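Local coordinates for polysaccharide biosynthesis protein CapD (Bacillus thuringiensis HD-771, PDB 6BWC), which probably acts, as an NADP-dependent short-chain dehydrogenase/reductase family enzyme, on UDP-N-acetylglucosamine in the pathway to CMP-pseudaminic acid, at residues Pro181-Gln186 and Glu241-Glu246; Pro232-Asn237 and Glu325-Leu330; Ala86-Lys89 and Phe93-Tyr96. The protein carries 2 engineered substitutions. One frame throughout, in Å; residues are numbered along the deposited sequence.

In the fold
Interaction 3 comes first along the chain, in the loop after strand 81-84 and in helix 91-96, where the Rossmann-type sheet carries NADP. The other two lie in the region that receives the uridine end of the sugar nucleotide, with centres about 24 and 26 Å from that of interaction 3. Interactions 1 and 2 share helix 236-251, their segments alternate along the chain, and their centres are about 13 Å apart. They are fastened to each other by salt bridges from Glu245 and Glu246 to Arg328. The set illustrates the division of labour expected of this superfamily, with cofactor at the sheet and nucleotide sugar held largely by later elements.

Interaction 1. Residues Pro181-Gln186 and Glu241-Glu246; sequences PLFENQ and EVMIEE. With UD1 (uridine-diphosphate-N-acetylglucosamine), chain O.
The ring of Phe183 meets Met243 at one edge, where Met243 CB lies near the ring plane, while O2 of the uracil of UDP-N-acetylglucosamine approaches it obliquely. On this ligand side, Phe183 CZ stands 3.6 Å from O2 and Phe183 CE1 3.8 Å from N3 of the same base. These are van der Waals contacts, so the aromatic side chain acts here as a wall for the pyrimidine. The wall is itself backed by strand 192-195, through Ile193 and Val195.

Between the two helices the closest approach is made at the base of the aromatic side chain: Phe183 CB rests 3.7 Å from Met243 CG. The methionine chain bends at chi2 (73°) and again at chi3, beyond the CG that makes the contact. Helix 179-190 and helix 236-251 thus touch through a small, buried, apolar patch in the part of the fold that binds the nucleotide, as in other extended short-chain dehydrogenases, where elements after the Rossmann core shape the substrate site. Ile180 and Leu337 also pack on Met243.

Leu182, the residue before Phe183 in the helix, adds a second branch to the base pocket. With CG anti to the backbone N (chi1 179°), the side chain extends so that CD2 lies 3.3 Å from uracil O4. Two consecutive residues therefore serve the two carbonyl ends of one base, Leu182 at O4 and Phe183 at O2. Glu184 takes part on the protein side, its backbone N being 4.3 Å from Met243 CG. Its carboxylate is engaged away from the methionine, with OE2 hydrogen-bonded to Tyr251 OH and Thr338 N.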
loop_
_atom_site.group_PDB
_atom_site.type_symbol
_atom_site.label_atom_id
_atom_site.label_comp_id
_atom_site.label_asym_id
_atom_site.label_seq_id
_atom_site.Cartn_x
_atom_site.Cartn_y
_atom_site.Cartn_z
ATOM N N PRO C 181 7.062 -37.550 -14.552
ATOM C CA PRO C 181 7.860 -37.810 -13.353
ATOM C C PRO C 181 7.046 -38.293 -12.167
ATOM O O PRO C 181 7.603 -38.980 -11.323
ATOM C CB PRO C 181 8.465 -36.455 -13.008
ATOM C CG PRO C 181 8.426 -35.675 -14.258
ATOM C CD PRO C 181 7.274 -36.191 -15.069
ATOM N N LEU C 182 5.767 -37.913 -12.083
ATOM C CA LEU C 182 4.877 -38.405 -11.024
ATOM C C LEU C 182 4.631 -39.921 -11.152
ATOM O O LEU C 182 4.939 -40.690 -10.232
ATOM C CB LEU C 182 3.559 -37.638 -11.064
ATOM C CG LEU C 182 2.496 -38.029 -10.055
ATOM C CD1 LEU C 182 3.012 -37.853 -8.647
ATOM C CD2 LEU C 182 1.254 -37.187 -10.276
ATOM N N PHE C 183 4.100 -40.333 -12.308
ATOM C CA PHE C 183 3.863 -41.756 -12.643
ATOM C C PHE C 183 5.130 -42.618 -12.511
ATOM O O PHE C 183 5.070 -43.654 -11.855
ATOM C CB PHE C 183 3.241 -41.912 -14.063
ATOM C CG PHE C 183 1.734 -41.645 -14.151
ATOM C CD1 PHE C 183 0.978 -41.233 -13.057
ATOM C CD2 PHE C 183 1.081 -41.790 -15.375
ATOM C CE1 PHE C 183 -0.367 -40.978 -13.173
ATOM C CE2 PHE C 183 -0.282 -41.532 -15.496
ATOM C CZ PHE C 183 -1.007 -41.123 -14.389
ATOM N N GLU C 184 6.264 -42.194 -13.089
ATOM C CA GLU C 184 7.552 -42.869 -12.838
ATOM C C GLU C 184 7.778 -43.134 -11.361
ATOM O O GLU C 184 8.134 -44.238 -10.983
ATOM C CB GLU C 184 8.731 -42.033 -13.347
ATOM C CG GLU C 184 10.108 -42.652 -13.057
ATOM C CD GLU C 184 11.249 -42.034 -13.863
ATOM O OE1 GLU C 184 11.269 -40.778 -14.012
ATOM O OE2 GLU C 184 12.137 -42.802 -14.325
ATOM N N ASN C 185 7.560 -42.101 -10.548
ATOM C CA ASN C 185 7.905 -42.089 -9.119
ATOM C C ASN C 185 6.899 -42.821 -8.271
ATOM O O ASN C 185 7.258 -43.511 -7.306
ATOM C CB ASN C 185 8.018 -40.649 -8.594
ATOM C CG ASN C 185 9.211 -40.454 -7.700
ATOM O OD1 ASN C 185 10.349 -40.774 -8.080
ATOM N ND2 ASN C 185 8.977 -39.925 -6.512
ATOM N N GLN C 186 5.633 -42.625 -8.610
ATOM C CA GLN C 186 4.559 -43.430 -8.059
ATOM C C GLN C 186 4.848 -44.914 -8.298
ATOM O O GLN C 186 4.678 -45.714 -7.398
ATOM C CB GLN C 186 3.204 -43.041 -8.689
ATOM C CG GLN C 186 2.650 -41.687 -8.247
ATOM C CD GLN C 186 1.215 -41.428 -8.704
ATOM O OE1 GLN C 186 0.789 -41.888 -9.764
ATOM N NE2 GLN C 186 0.466 -40.670 -7.902
ATOM N N GLU C 241 -0.428 -46.490 -19.742
ATOM C CA GLU C 241 0.113 -47.790 -20.210
ATOM C C GLU C 241 1.652 -47.755 -20.499
ATOM O O GLU C 241 2.439 -48.473 -19.833
ATOM C CB GLU C 241 -0.684 -48.297 -21.440
ATOM C CG GLU C 241 -2.112 -48.754 -21.115
ATOM C CD GLU C 241 -2.894 -49.271 -22.316
ATOM O OE1 GLU C 241 -2.323 -49.398 -23.419
ATOM O OE2 GLU C 241 -4.092 -49.563 -22.154
ATOM N N VAL C 242 2.066 -46.901 -21.449
ATOM C CA VAL C 242 3.486 -46.755 -21.815
ATOM C C VAL C 242 4.351 -46.555 -20.572
ATOM O O VAL C 242 5.395 -47.193 -20.440
ATOM C CB VAL C 242 3.727 -45.598 -22.830
ATOM C CG1 VAL C 242 5.201 -45.225 -22.927
ATOM C CG2 VAL C 242 3.228 -45.983 -24.218
ATOM N N MET C 243 3.906 -45.687 -19.662
ATOM C CA MET C 243 4.705 -45.306 -18.492
ATOM C C MET C 243 4.989 -46.501 -17.573
ATOM O O MET C 243 6.117 -46.661 -17.105
ATOM C CB MET C 243 4.024 -44.162 -17.722
ATOM C CG MET C 243 4.981 -43.202 -17.040
ATOM S SD MET C 243 5.841 -42.111 -18.192
ATOM C CE MET C 243 7.493 -42.746 -18.041
ATOM N N ILE C 244 3.972 -47.340 -17.346
ATOM C CA ILE C 244 4.094 -48.528 -16.489
ATOM C C ILE C 244 4.999 -49.563 -17.127
ATOM O O ILE C 244 5.851 -50.138 -16.460
ATOM C CB ILE C 244 2.726 -49.160 -16.216
ATOM C CG1 ILE C 244 1.909 -48.233 -15.319
ATOM C CG2 ILE C 244 2.860 -50.530 -15.550
ATOM C CD1 ILE C 244 0.423 -48.536 -15.332
ATOM N N GLU C 245 4.799 -49.811 -18.413
ATOM C CA GLU C 245 5.695 -50.701 -19.152
ATOM C C GLU C 245 7.158 -50.330 -18.947
ATOM O O GLU C 245 7.920 -51.129 -18.402
ATOM C CB GLU C 245 5.348 -50.701 -20.649
ATOM C CG GLU C 245 4.147 -51.579 -20.979
ATOM C CD GLU C 245 3.157 -50.952 -21.959
ATOM O OE1 GLU C 245 3.581 -50.341 -22.965
ATOM O OE2 GLU C 245 1.931 -51.095 -21.723
ATOM N N GLU C 246 7.514 -49.105 -19.337
ATOM C CA GLU C 246 8.920 -48.674 -19.418
ATOM C C GLU C 246 9.602 -48.370 -18.090
ATOM O O GLU C 246 10.827 -48.444 -17.999
ATOM C CB GLU C 246 9.092 -47.455 -20.342
ATOM C CG GLU C 246 9.881 -47.743 -21.609
ATOM C CD GLU C 246 9.023 -48.288 -22.716
ATOM O OE1 GLU C 246 8.133 -47.541 -23.196
ATOM O OE2 GLU C 246 9.244 -49.449 -23.113
HETATM C "C1'" UD1 O . -0.013 -28.660 -17.724
HETATM C "C2'" UD1 O . 0.473 -27.374 -17.076
HETATM C "C3'" UD1 O . -0.512 -26.227 -17.292
HETATM C "C4'" UD1 O . -0.930 -26.099 -18.754
HETATM C "C5'" UD1 O . -1.183 -27.462 -19.428
HETATM C "C6'" UD1 O . -1.243 -27.288 -20.951
HETATM C "C7'" UD1 O . 1.794 -28.102 -15.130
HETATM C "C8'" UD1 O . 1.730 -28.472 -13.662
HETATM N "N2'" UD1 O . 0.685 -27.570 -15.653
HETATM O "O1'" UD1 O . -1.287 -29.007 -17.206
HETATM O "O3'" UD1 O . 0.090 -25.006 -16.817
HETATM O "O4'" UD1 O . -2.095 -25.304 -18.873
HETATM O "O5'" UD1 O . -0.174 -28.438 -19.096
HETATM O "O6'" UD1 O . -2.233 -28.135 -21.541
HETATM O "O7'" UD1 O . 2.807 -28.347 -15.784
HETATM N N1 UD1 O . -3.121 -36.761 -14.190
HETATM C C2 UD1 O . -3.319 -38.053 -13.615
HETATM N N3 UD1 O . -2.928 -38.285 -12.352
HETATM C C4 UD1 O . -2.349 -37.326 -11.602
HETATM C C5 UD1 O . -2.126 -36.076 -12.122
HETATM C C6 UD1 O . -2.505 -35.815 -13.430
HETATM O O2 UD1 O . -3.865 -38.973 -14.250
HETATM O O4 UD1 O . -1.983 -37.550 -10.437
HETATM C C1B UD1 O . -3.559 -36.456 -15.569
HETATM C C2B UD1 O . -4.337 -35.150 -15.738
HETATM O "O2'" UD1 O . -5.732 -35.321 -15.527
HETATM C C3B UD1 O . -3.988 -34.692 -17.141
HETATM C C4B UD1 O . -2.593 -35.250 -17.322
HETATM O O4B UD1 O . -2.409 -36.288 -16.361
HETATM O O3B UD1 O . -4.814 -35.235 -18.176
HETATM C C5B UD1 O . -1.499 -34.209 -17.146
HETATM O O5B UD1 O . -1.444 -33.630 -15.833
HETATM P PA UD1 O . -0.233 -32.601 -15.600
HETATM O O1A UD1 O . -0.026 -32.259 -14.145
HETATM O O2A UD1 O . 1.009 -33.021 -16.393
HETATM O O3A UD1 O . -0.572 -31.297 -16.491
HETATM P PB UD1 O . -1.910 -30.502 -16.936
HETATM O O1B UD1 O . -2.822 -30.322 -15.740
HETATM O O2B UD1 O . -2.554 -31.004 -18.223
#

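Interaction 2. Residues Pro232-Asn237 and Glu325-Leu330; sequences PVISLN and EELRNL. With UD1 (uridine-diphosphate-N-acetylglucosamine), chain O.
Ile234 and Leu327 make the tight part of this contact, their side chains meeting at about a right angle, branch against branch. Ile234 CD1 touches Leu327 CD1 at 3.7 Å, and Ile234 CG2 lies 3.9 Å from Leu327 CD2, so both methyls of the leucine are used. Branched at CB, the isoleucine offers two prongs; chi1 of -74°, with CG2 anti to the backbone N and CG1 beside it, turns both to the leucine. Both residues are buried, and the meeting is purely apolar.

Packing slackens on the flanks. Leu330 and Pro232 start towards the opposite segment but make no close contact with it, and Leu330 leans on Met173 instead. The far side of the helix, with Glu325, Glu326 and Asn329, is exposed. At the margin Arg328 forms a salt bridge from NH1 to Glu325 OE1, one turn back, at 2.7 Å, though its hydrogen-bond geometry is weak; its NH2 and NE serve Glu245 and Glu246 of helix 236-251. Three carboxylates share one guanidinium, which probably holds its orientation.

The strand end illustrates how a contact can be joined to a ligand site by a helix start. Ser235 is the N-cap of helix 236-251, its OG accepting a weak, bent bond from Asn237 N (2.9 Å) and another from Asp238 N. The next residue, Leu236, turns away from the 325-330 helix, and its CD2 sits 3.7 Å from O3B on the ribose of UDP-N-acetylglucosamine. Strand 233-235 is the outer, antiparallel neighbour of strand 201-205, tied to it by backbone bonds between Pro232 and Met204 and between Ile234 and Arg202, while helix 324-333 packs against both this strand and helix 236-251.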
loop_
_atom_site.group_PDB
_atom_site.type_symbol
_atom_site.label_atom_id
_atom_site.label_comp_id
_atom_site.label_asym_id
_atom_site.label_seq_id
_atom_site.Cartn_x
_atom_site.Cartn_y
_atom_site.Cartn_z
ATOM N N PRO C 232 1.617 -32.439 -31.286
ATOM C CA PRO C 232 0.936 -33.709 -31.353
ATOM C C PRO C 232 0.037 -33.963 -30.143
ATOM O O PRO C 232 0.395 -33.626 -29.006
ATOM C CB PRO C 232 2.095 -34.697 -31.354
ATOM C CG PRO C 232 3.141 -34.010 -30.536
ATOM C CD PRO C 232 3.046 -32.591 -30.959
ATOM N N VAL C 233 -1.110 -34.594 -30.408
ATOM C CA VAL C 233 -2.073 -34.996 -29.370
ATOM C C VAL C 233 -1.620 -36.268 -28.694
ATOM O O VAL C 233 -1.056 -37.152 -29.330
ATOM C CB VAL C 233 -3.485 -35.167 -29.954
ATOM C CG1 VAL C 233 -4.383 -36.054 -29.101
ATOM C CG2 VAL C 233 -4.107 -33.801 -30.119
ATOM N N ILE C 234 -1.854 -36.338 -27.386
ATOM C CA ILE C 234 -1.552 -37.531 -26.635
ATOM C C ILE C 234 -2.749 -37.955 -25.823
ATOM O O ILE C 234 -3.402 -37.132 -25.180
ATOM C CB ILE C 234 -0.312 -37.339 -25.787
ATOM C CG1 ILE C 234 0.884 -37.372 -26.749
ATOM C CG2 ILE C 234 -0.214 -38.410 -24.705
ATOM C CD1 ILE C 234 2.214 -37.035 -26.125
ATOM N N SER C 235 -3.036 -39.258 -25.912
ATOM C CA SER C 235 -4.035 -39.903 -25.091
ATOM C C SER C 235 -3.389 -40.214 -23.756
ATOM O O SER C 235 -2.209 -40.572 -23.687
ATOM C CB SER C 235 -4.546 -41.184 -25.745
ATOM O OG SER C 235 -4.990 -42.117 -24.764
ATOM N N LEU C 236 -4.166 -40.064 -22.695
ATOM C CA LEU C 236 -3.685 -40.366 -21.359
ATOM C C LEU C 236 -3.760 -41.860 -21.122
ATOM O O LEU C 236 -3.064 -42.375 -20.249
ATOM C CB LEU C 236 -4.514 -39.619 -20.308
ATOM C CG LEU C 236 -4.105 -39.795 -18.843
ATOM C CD1 LEU C 236 -2.630 -39.462 -18.648
ATOM C CD2 LEU C 236 -4.979 -38.929 -17.965
ATOM N N ASN C 237 -4.619 -42.546 -21.887
ATOM C CA ASN C 237 -4.737 -44.011 -21.836
ATOM C C ASN C 237 -3.397 -44.606 -22.260
ATOM O O ASN C 237 -2.775 -45.352 -21.511
ATOM C CB ASN C 237 -5.898 -44.517 -22.745
ATOM C CG ASN C 237 -6.639 -45.741 -22.162
ATOM O OD1 ASN C 237 -6.063 -46.596 -21.460
ATOM N ND2 ASN C 237 -7.932 -45.828 -22.460
ATOM N N GLU C 325 3.205 -46.403 -29.643
ATOM C CA GLU C 325 4.594 -46.714 -29.911
ATOM C C GLU C 325 5.396 -45.443 -30.199
ATOM O O GLU C 325 6.541 -45.321 -29.735
ATOM C CB GLU C 325 4.710 -47.742 -31.054
ATOM C CG GLU C 325 6.005 -48.558 -31.044
ATOM C CD GLU C 325 6.156 -49.466 -29.813
ATOM O OE1 GLU C 325 5.122 -49.922 -29.257
ATOM O OE2 GLU C 325 7.319 -49.716 -29.398
ATOM N N GLU C 326 4.801 -44.503 -30.939
ATOM C CA GLU C 326 5.417 -43.173 -31.139
ATOM C C GLU C 326 5.589 -42.424 -29.825
ATOM O O GLU C 326 6.592 -41.733 -29.633
ATOM C CB GLU C 326 4.605 -42.299 -32.098
ATOM C CG GLU C 326 4.707 -42.704 -33.554
ATOM C CD GLU C 326 3.795 -41.876 -34.428
ATOM O OE1 GLU C 326 2.639 -42.317 -34.643
ATOM O OE2 GLU C 326 4.222 -40.776 -34.868
ATOM N N LEU C 327 4.609 -42.554 -28.939
ATOM C CA LEU C 327 4.689 -41.935 -27.631
ATOM C C LEU C 327 5.885 -42.465 -26.871
ATOM O O LEU C 327 6.731 -41.691 -26.454
ATOM C CB LEU C 327 3.410 -42.194 -26.833
ATOM C CG LEU C 327 3.338 -41.666 -25.394
ATOM C CD1 LEU C 327 3.904 -40.252 -25.243
ATOM C CD2 LEU C 327 1.882 -41.737 -24.948
ATOM N N ARG C 328 5.939 -43.791 -26.721
ATOM C CA ARG C 328 7.079 -44.511 -26.138
ATOM C C ARG C 328 8.424 -44.084 -26.716
ATOM O O ARG C 328 9.377 -43.873 -25.961
ATOM C CB ARG C 328 6.913 -46.018 -26.333
ATOM C CG ARG C 328 8.214 -46.810 -26.335
ATOM C CD ARG C 328 7.956 -48.264 -26.645
ATOM N NE ARG C 328 7.329 -48.980 -25.534
ATOM C CZ ARG C 328 6.103 -49.508 -25.530
ATOM N NH1 ARG C 328 5.293 -49.461 -26.584
ATOM N NH2 ARG C 328 5.692 -50.136 -24.436
ATOM N N ASN C 329 8.523 -43.991 -28.042
ATOM C CA ASN C 329 9.764 -43.504 -28.659
ATOM C C ASN C 329 10.147 -42.151 -28.112
ATOM O O ASN C 329 11.284 -41.959 -27.682
ATOM C CB ASN C 329 9.635 -43.415 -30.171
ATOM C CG ASN C 329 9.571 -44.778 -30.819
ATOM O OD1 ASN C 329 9.799 -45.819 -30.174
ATOM N ND2 ASN C 329 9.256 -44.787 -32.108
ATOM N N LEU C 330 9.157 -41.248 -28.116
ATOM C CA LEU C 330 9.259 -39.898 -27.555
ATOM C C LEU C 330 9.752 -39.923 -26.087
ATOM O O LEU C 330 10.845 -39.405 -25.777
ATOM C CB LEU C 330 7.901 -39.162 -27.650
ATOM C CG LEU C 330 7.828 -37.793 -28.333
ATOM C CD1 LEU C 330 6.422 -37.239 -28.118
ATOM C CD2 LEU C 330 8.908 -36.802 -27.892
HETATM C "C1'" UD1 O . -0.013 -28.660 -17.724
HETATM C "C2'" UD1 O . 0.473 -27.374 -17.076
HETATM C "C3'" UD1 O . -0.512 -26.227 -17.292
HETATM C "C4'" UD1 O . -0.930 -26.099 -18.754
HETATM C "C5'" UD1 O . -1.183 -27.462 -19.428
HETATM C "C6'" UD1 O . -1.243 -27.288 -20.951
HETATM C "C7'" UD1 O . 1.794 -28.102 -15.130
HETATM C "C8'" UD1 O . 1.730 -28.472 -13.662
HETATM N "N2'" UD1 O . 0.685 -27.570 -15.653
HETATM O "O1'" UD1 O . -1.287 -29.007 -17.206
HETATM O "O3'" UD1 O . 0.090 -25.006 -16.817
HETATM O "O4'" UD1 O . -2.095 -25.304 -18.873
HETATM O "O5'" UD1 O . -0.174 -28.438 -19.096
HETATM O "O6'" UD1 O . -2.233 -28.135 -21.541
HETATM O "O7'" UD1 O . 2.807 -28.347 -15.784
HETATM N N1 UD1 O . -3.121 -36.761 -14.190
HETATM C C2 UD1 O . -3.319 -38.053 -13.615
HETATM N N3 UD1 O . -2.928 -38.285 -12.352
HETATM C C4 UD1 O . -2.349 -37.326 -11.602
HETATM C C5 UD1 O . -2.126 -36.076 -12.122
HETATM C C6 UD1 O . -2.505 -35.815 -13.430
HETATM O O2 UD1 O . -3.865 -38.973 -14.250
HETATM O O4 UD1 O . -1.983 -37.550 -10.437
HETATM C C1B UD1 O . -3.559 -36.456 -15.569
HETATM C C2B UD1 O . -4.337 -35.150 -15.738
HETATM O "O2'" UD1 O . -5.732 -35.321 -15.527
HETATM C C3B UD1 O . -3.988 -34.692 -17.141
HETATM C C4B UD1 O . -2.593 -35.250 -17.322
HETATM O O4B UD1 O . -2.409 -36.288 -16.361
HETATM O O3B UD1 O . -4.814 -35.235 -18.176
HETATM C C5B UD1 O . -1.499 -34.209 -17.146
HETATM O O5B UD1 O . -1.444 -33.630 -15.833
HETATM P PA UD1 O . -0.233 -32.601 -15.600
HETATM O O1A UD1 O . -0.026 -32.259 -14.145
HETATM O O2A UD1 O . 1.009 -33.021 -16.393
HETATM O O3A UD1 O . -0.572 -31.297 -16.491
HETATM P PB UD1 O . -1.910 -30.502 -16.936
HETATM O O1B UD1 O . -2.822 -30.322 -15.740
HETATM O O2B UD1 O . -2.554 -31.004 -18.223
#

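Interaction 3. Residues Ala86-Lys89 and Phe93-Tyr96; sequences AAMK and FCEY. With NAP (NADP nicotinamide-adenine-dinucleotide phosphate), chain N.
The carbonyl oxygen of Met88 receives a hydrogen bond from Asn105 ND2 of helix 98-118, while Cys94 SG lies against it at 3.6 Å. The loop concerned leaves strand 81-84 in the parallel part of a Rossmann fold and passes along NADP before entering helix 91-96, a loop leading into a short helix that illustrates how this fold borders its cofactor. Cys94 SG is also 3.8 Å from Met88 CB, so the sulfur sits over the root of the methionine, and Ala101 and Tyr139 pack on the same cysteine.

On the cofactor side the loop is read in order. Ala86 lies at the adenosine, its CB 3.4 Å from C4A of the adenine, and Ala87 CB reaches O3D of the nicotinamide ribose at 3.5 Å. Lys89 begins from a tight first torsion, with CG between the backbone N and the carbonyl carbon (chi1 66°), then runs extended to the pyrophosphate. There NZ donates to O2N of NADP at 2.7 Å and bonds to Arg176 O as well, a second grip that should fix the ammonium against the phosphate. The backbone of Lys89 works too: its O bonds to O3' of UDP-N-acetylglucosamine, and its N to Glu42 of the second subunit, so one residue joins cofactor, sugar and a subunit boundary.

Phe93 sets out towards Met88 but its ring leads off to meet His90 edge-to-face. Its closest approach to the methionine is by its backbone, with Met88 CE, brought round by a bend at chi3, 4.3 Å from Phe93 O.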
loop_
_atom_site.group_PDB
_atom_site.type_symbol
_atom_site.label_atom_id
_atom_site.label_comp_id
_atom_site.label_asym_id
_atom_site.label_seq_id
_atom_site.Cartn_x
_atom_site.Cartn_y
_atom_site.Cartn_z
ATOM N N ALA C 86 7.755 -16.903 -14.967
ATOM C CA ALA C 86 7.144 -17.162 -13.648
ATOM C C ALA C 86 5.594 -17.150 -13.653
ATOM O O ALA C 86 4.957 -16.368 -14.400
ATOM C CB ALA C 86 7.684 -16.188 -12.605
ATOM N N ALA C 87 5.033 -18.033 -12.804
ATOM C CA ALA C 87 3.581 -18.274 -12.634
ATOM C C ALA C 87 3.308 -19.474 -11.732
ATOM O O ALA C 87 4.142 -20.363 -11.541
ATOM C CB ALA C 87 2.876 -18.504 -13.967
ATOM N N MET C 88 2.105 -19.493 -11.185
ATOM C CA MET C 88 1.552 -20.722 -10.643
ATOM C C MET C 88 0.863 -21.375 -11.821
ATOM O O MET C 88 -0.041 -20.766 -12.403
ATOM C CB MET C 88 0.548 -20.446 -9.523
ATOM C CG MET C 88 1.198 -20.029 -8.215
ATOM S SD MET C 88 -0.029 -19.390 -7.096
ATOM C CE MET C 88 -0.859 -20.910 -6.666
ATOM N N LYS C 89 1.308 -22.587 -12.152
ATOM C CA LYS C 89 0.928 -23.313 -13.358
ATOM C C LYS C 89 0.141 -24.584 -13.082
ATOM O O LYS C 89 -0.067 -25.376 -14.005
ATOM C CB LYS C 89 2.199 -23.720 -14.113
ATOM C CG LYS C 89 3.115 -24.756 -13.412
ATOM C CD LYS C 89 4.087 -25.373 -14.407
ATOM C CE LYS C 89 4.926 -26.454 -13.764
ATOM N NZ LYS C 89 5.621 -27.296 -14.783
ATOM N N PHE C 93 -3.916 -26.496 -7.597
ATOM C CA PHE C 93 -3.436 -25.438 -6.679
ATOM C C PHE C 93 -4.076 -24.057 -6.907
ATOM O O PHE C 93 -4.316 -23.328 -5.937
ATOM C CB PHE C 93 -1.895 -25.303 -6.741
ATOM C CG PHE C 93 -1.167 -26.396 -6.004
ATOM C CD1 PHE C 93 -0.897 -26.273 -4.643
ATOM C CD2 PHE C 93 -0.771 -27.560 -6.655
ATOM C CE1 PHE C 93 -0.230 -27.287 -3.961
ATOM C CE2 PHE C 93 -0.116 -28.572 -5.977
ATOM C CZ PHE C 93 0.152 -28.439 -4.630
ATOM N N CYS C 94 -4.329 -23.708 -8.178
ATOM C CA CYS C 94 -4.918 -22.403 -8.554
ATOM C C CYS C 94 -6.435 -22.329 -8.301
ATOM O O CYS C 94 -6.996 -21.241 -8.258
ATOM C CB CYS C 94 -4.637 -22.066 -10.039
ATOM S SG CYS C 94 -2.948 -21.588 -10.513
ATOM N N GLU C 95 -7.103 -23.482 -8.198
ATOM C CA GLU C 95 -8.514 -23.535 -7.721
ATOM C C GLU C 95 -8.628 -23.436 -6.210
ATOM O O GLU C 95 -9.564 -22.805 -5.746
ATOM C CB GLU C 95 -9.237 -24.807 -8.146
ATOM C CG GLU C 95 -9.303 -25.006 -9.636
ATOM C CD GLU C 95 -10.449 -24.304 -10.302
ATOM O OE1 GLU C 95 -11.579 -24.834 -10.347
ATOM O OE2 GLU C 95 -10.167 -23.241 -10.850
ATOM N N TYR C 96 -7.725 -24.086 -5.460
ATOM C CA TYR C 96 -7.717 -24.020 -3.975
ATOM C C TYR C 96 -7.054 -22.759 -3.417
ATOM O O TYR C 96 -7.383 -22.351 -2.303
ATOM C CB TYR C 96 -7.091 -25.280 -3.322
ATOM C CG TYR C 96 -7.904 -26.554 -3.501
ATOM C CD1 TYR C 96 -8.866 -26.952 -2.576
ATOM C CD2 TYR C 96 -7.707 -27.351 -4.614
ATOM C CE1 TYR C 96 -9.607 -28.110 -2.776
ATOM C CE2 TYR C 96 -8.420 -28.510 -4.820
ATOM C CZ TYR C 96 -9.364 -28.886 -3.915
ATOM O OH TYR C 96 -10.040 -30.046 -4.207
HETATM P PA NAP N . 8.113 -23.999 -13.162
HETATM O O1A NAP N . 9.137 -25.086 -13.323
HETATM O O2A NAP N . 7.233 -24.089 -11.963
HETATM O O5B NAP N . 8.819 -22.572 -13.200
HETATM C C5B NAP N . 8.256 -21.482 -12.464
HETATM C C4B NAP N . 9.315 -20.402 -12.270
HETATM O O4B NAP N . 8.783 -19.199 -11.720
HETATM C C3B NAP N . 10.344 -20.862 -11.273
HETATM O O3B NAP N . 11.556 -20.245 -11.696
HETATM C C2B NAP N . 9.825 -20.319 -9.967
HETATM O O2B NAP N . 10.885 -20.303 -9.034
HETATM C C1B NAP N . 9.296 -18.952 -10.404
HETATM N N9A NAP N . 8.216 -18.264 -9.619
HETATM C C8A NAP N . 7.027 -18.736 -9.142
HETATM N N7A NAP N . 6.302 -17.760 -8.497
HETATM C C5A NAP N . 7.033 -16.634 -8.567
HETATM C C6A NAP N . 6.918 -15.226 -8.109
HETATM N N6A NAP N . 5.850 -14.786 -7.429
HETATM N N1A NAP N . 7.914 -14.371 -8.395
HETATM C C2A NAP N . 9.014 -14.748 -9.071
HETATM N N3A NAP N . 9.199 -16.002 -9.511
HETATM C C4A NAP N . 8.273 -16.971 -9.302
HETATM O O3 NAP N . 7.178 -23.839 -14.468
HETATM P PN NAP N . 7.545 -24.186 -16.008
HETATM O O1N NAP N . 8.980 -23.808 -16.350
HETATM O O2N NAP N . 7.019 -25.552 -16.325
HETATM O O5D NAP N . 6.539 -23.231 -16.786
HETATM C C5D NAP N . 6.934 -21.912 -17.070
HETATM C C4D NAP N . 5.775 -21.143 -17.696
HETATM O O4D NAP N . 5.222 -21.956 -18.740
HETATM C C3D NAP N . 4.602 -20.734 -16.786
HETATM O O3D NAP N . 4.294 -19.361 -17.035
HETATM C C2D NAP N . 3.447 -21.615 -17.200
HETATM O O2D NAP N . 2.182 -20.954 -17.096
HETATM C C1D NAP N . 3.792 -21.929 -18.656
HETATM N N1N NAP N . 3.248 -23.195 -19.163
HETATM C C2N NAP N . 3.809 -24.341 -18.746
HETATM C C3N NAP N . 3.384 -25.590 -19.159
HETATM C C7N NAP N . 3.988 -26.860 -18.667
HETATM O O7N NAP N . 3.424 -27.918 -18.950
HETATM N N7N NAP N . 5.092 -26.868 -17.915
HETATM C C4N NAP N . 2.279 -25.678 -20.147
HETATM C C5N NAP N . 1.734 -24.370 -20.527
HETATM C C6N NAP N . 2.248 -23.180 -20.045
HETATM P P2B NAP N . 10.615 -20.168 -7.451
HETATM O O1X NAP N . 12.000 -20.517 -6.940
HETATM O O2X NAP N . 10.298 -18.709 -7.204
HETATM O O3X NAP N . 9.472 -21.150 -7.099
#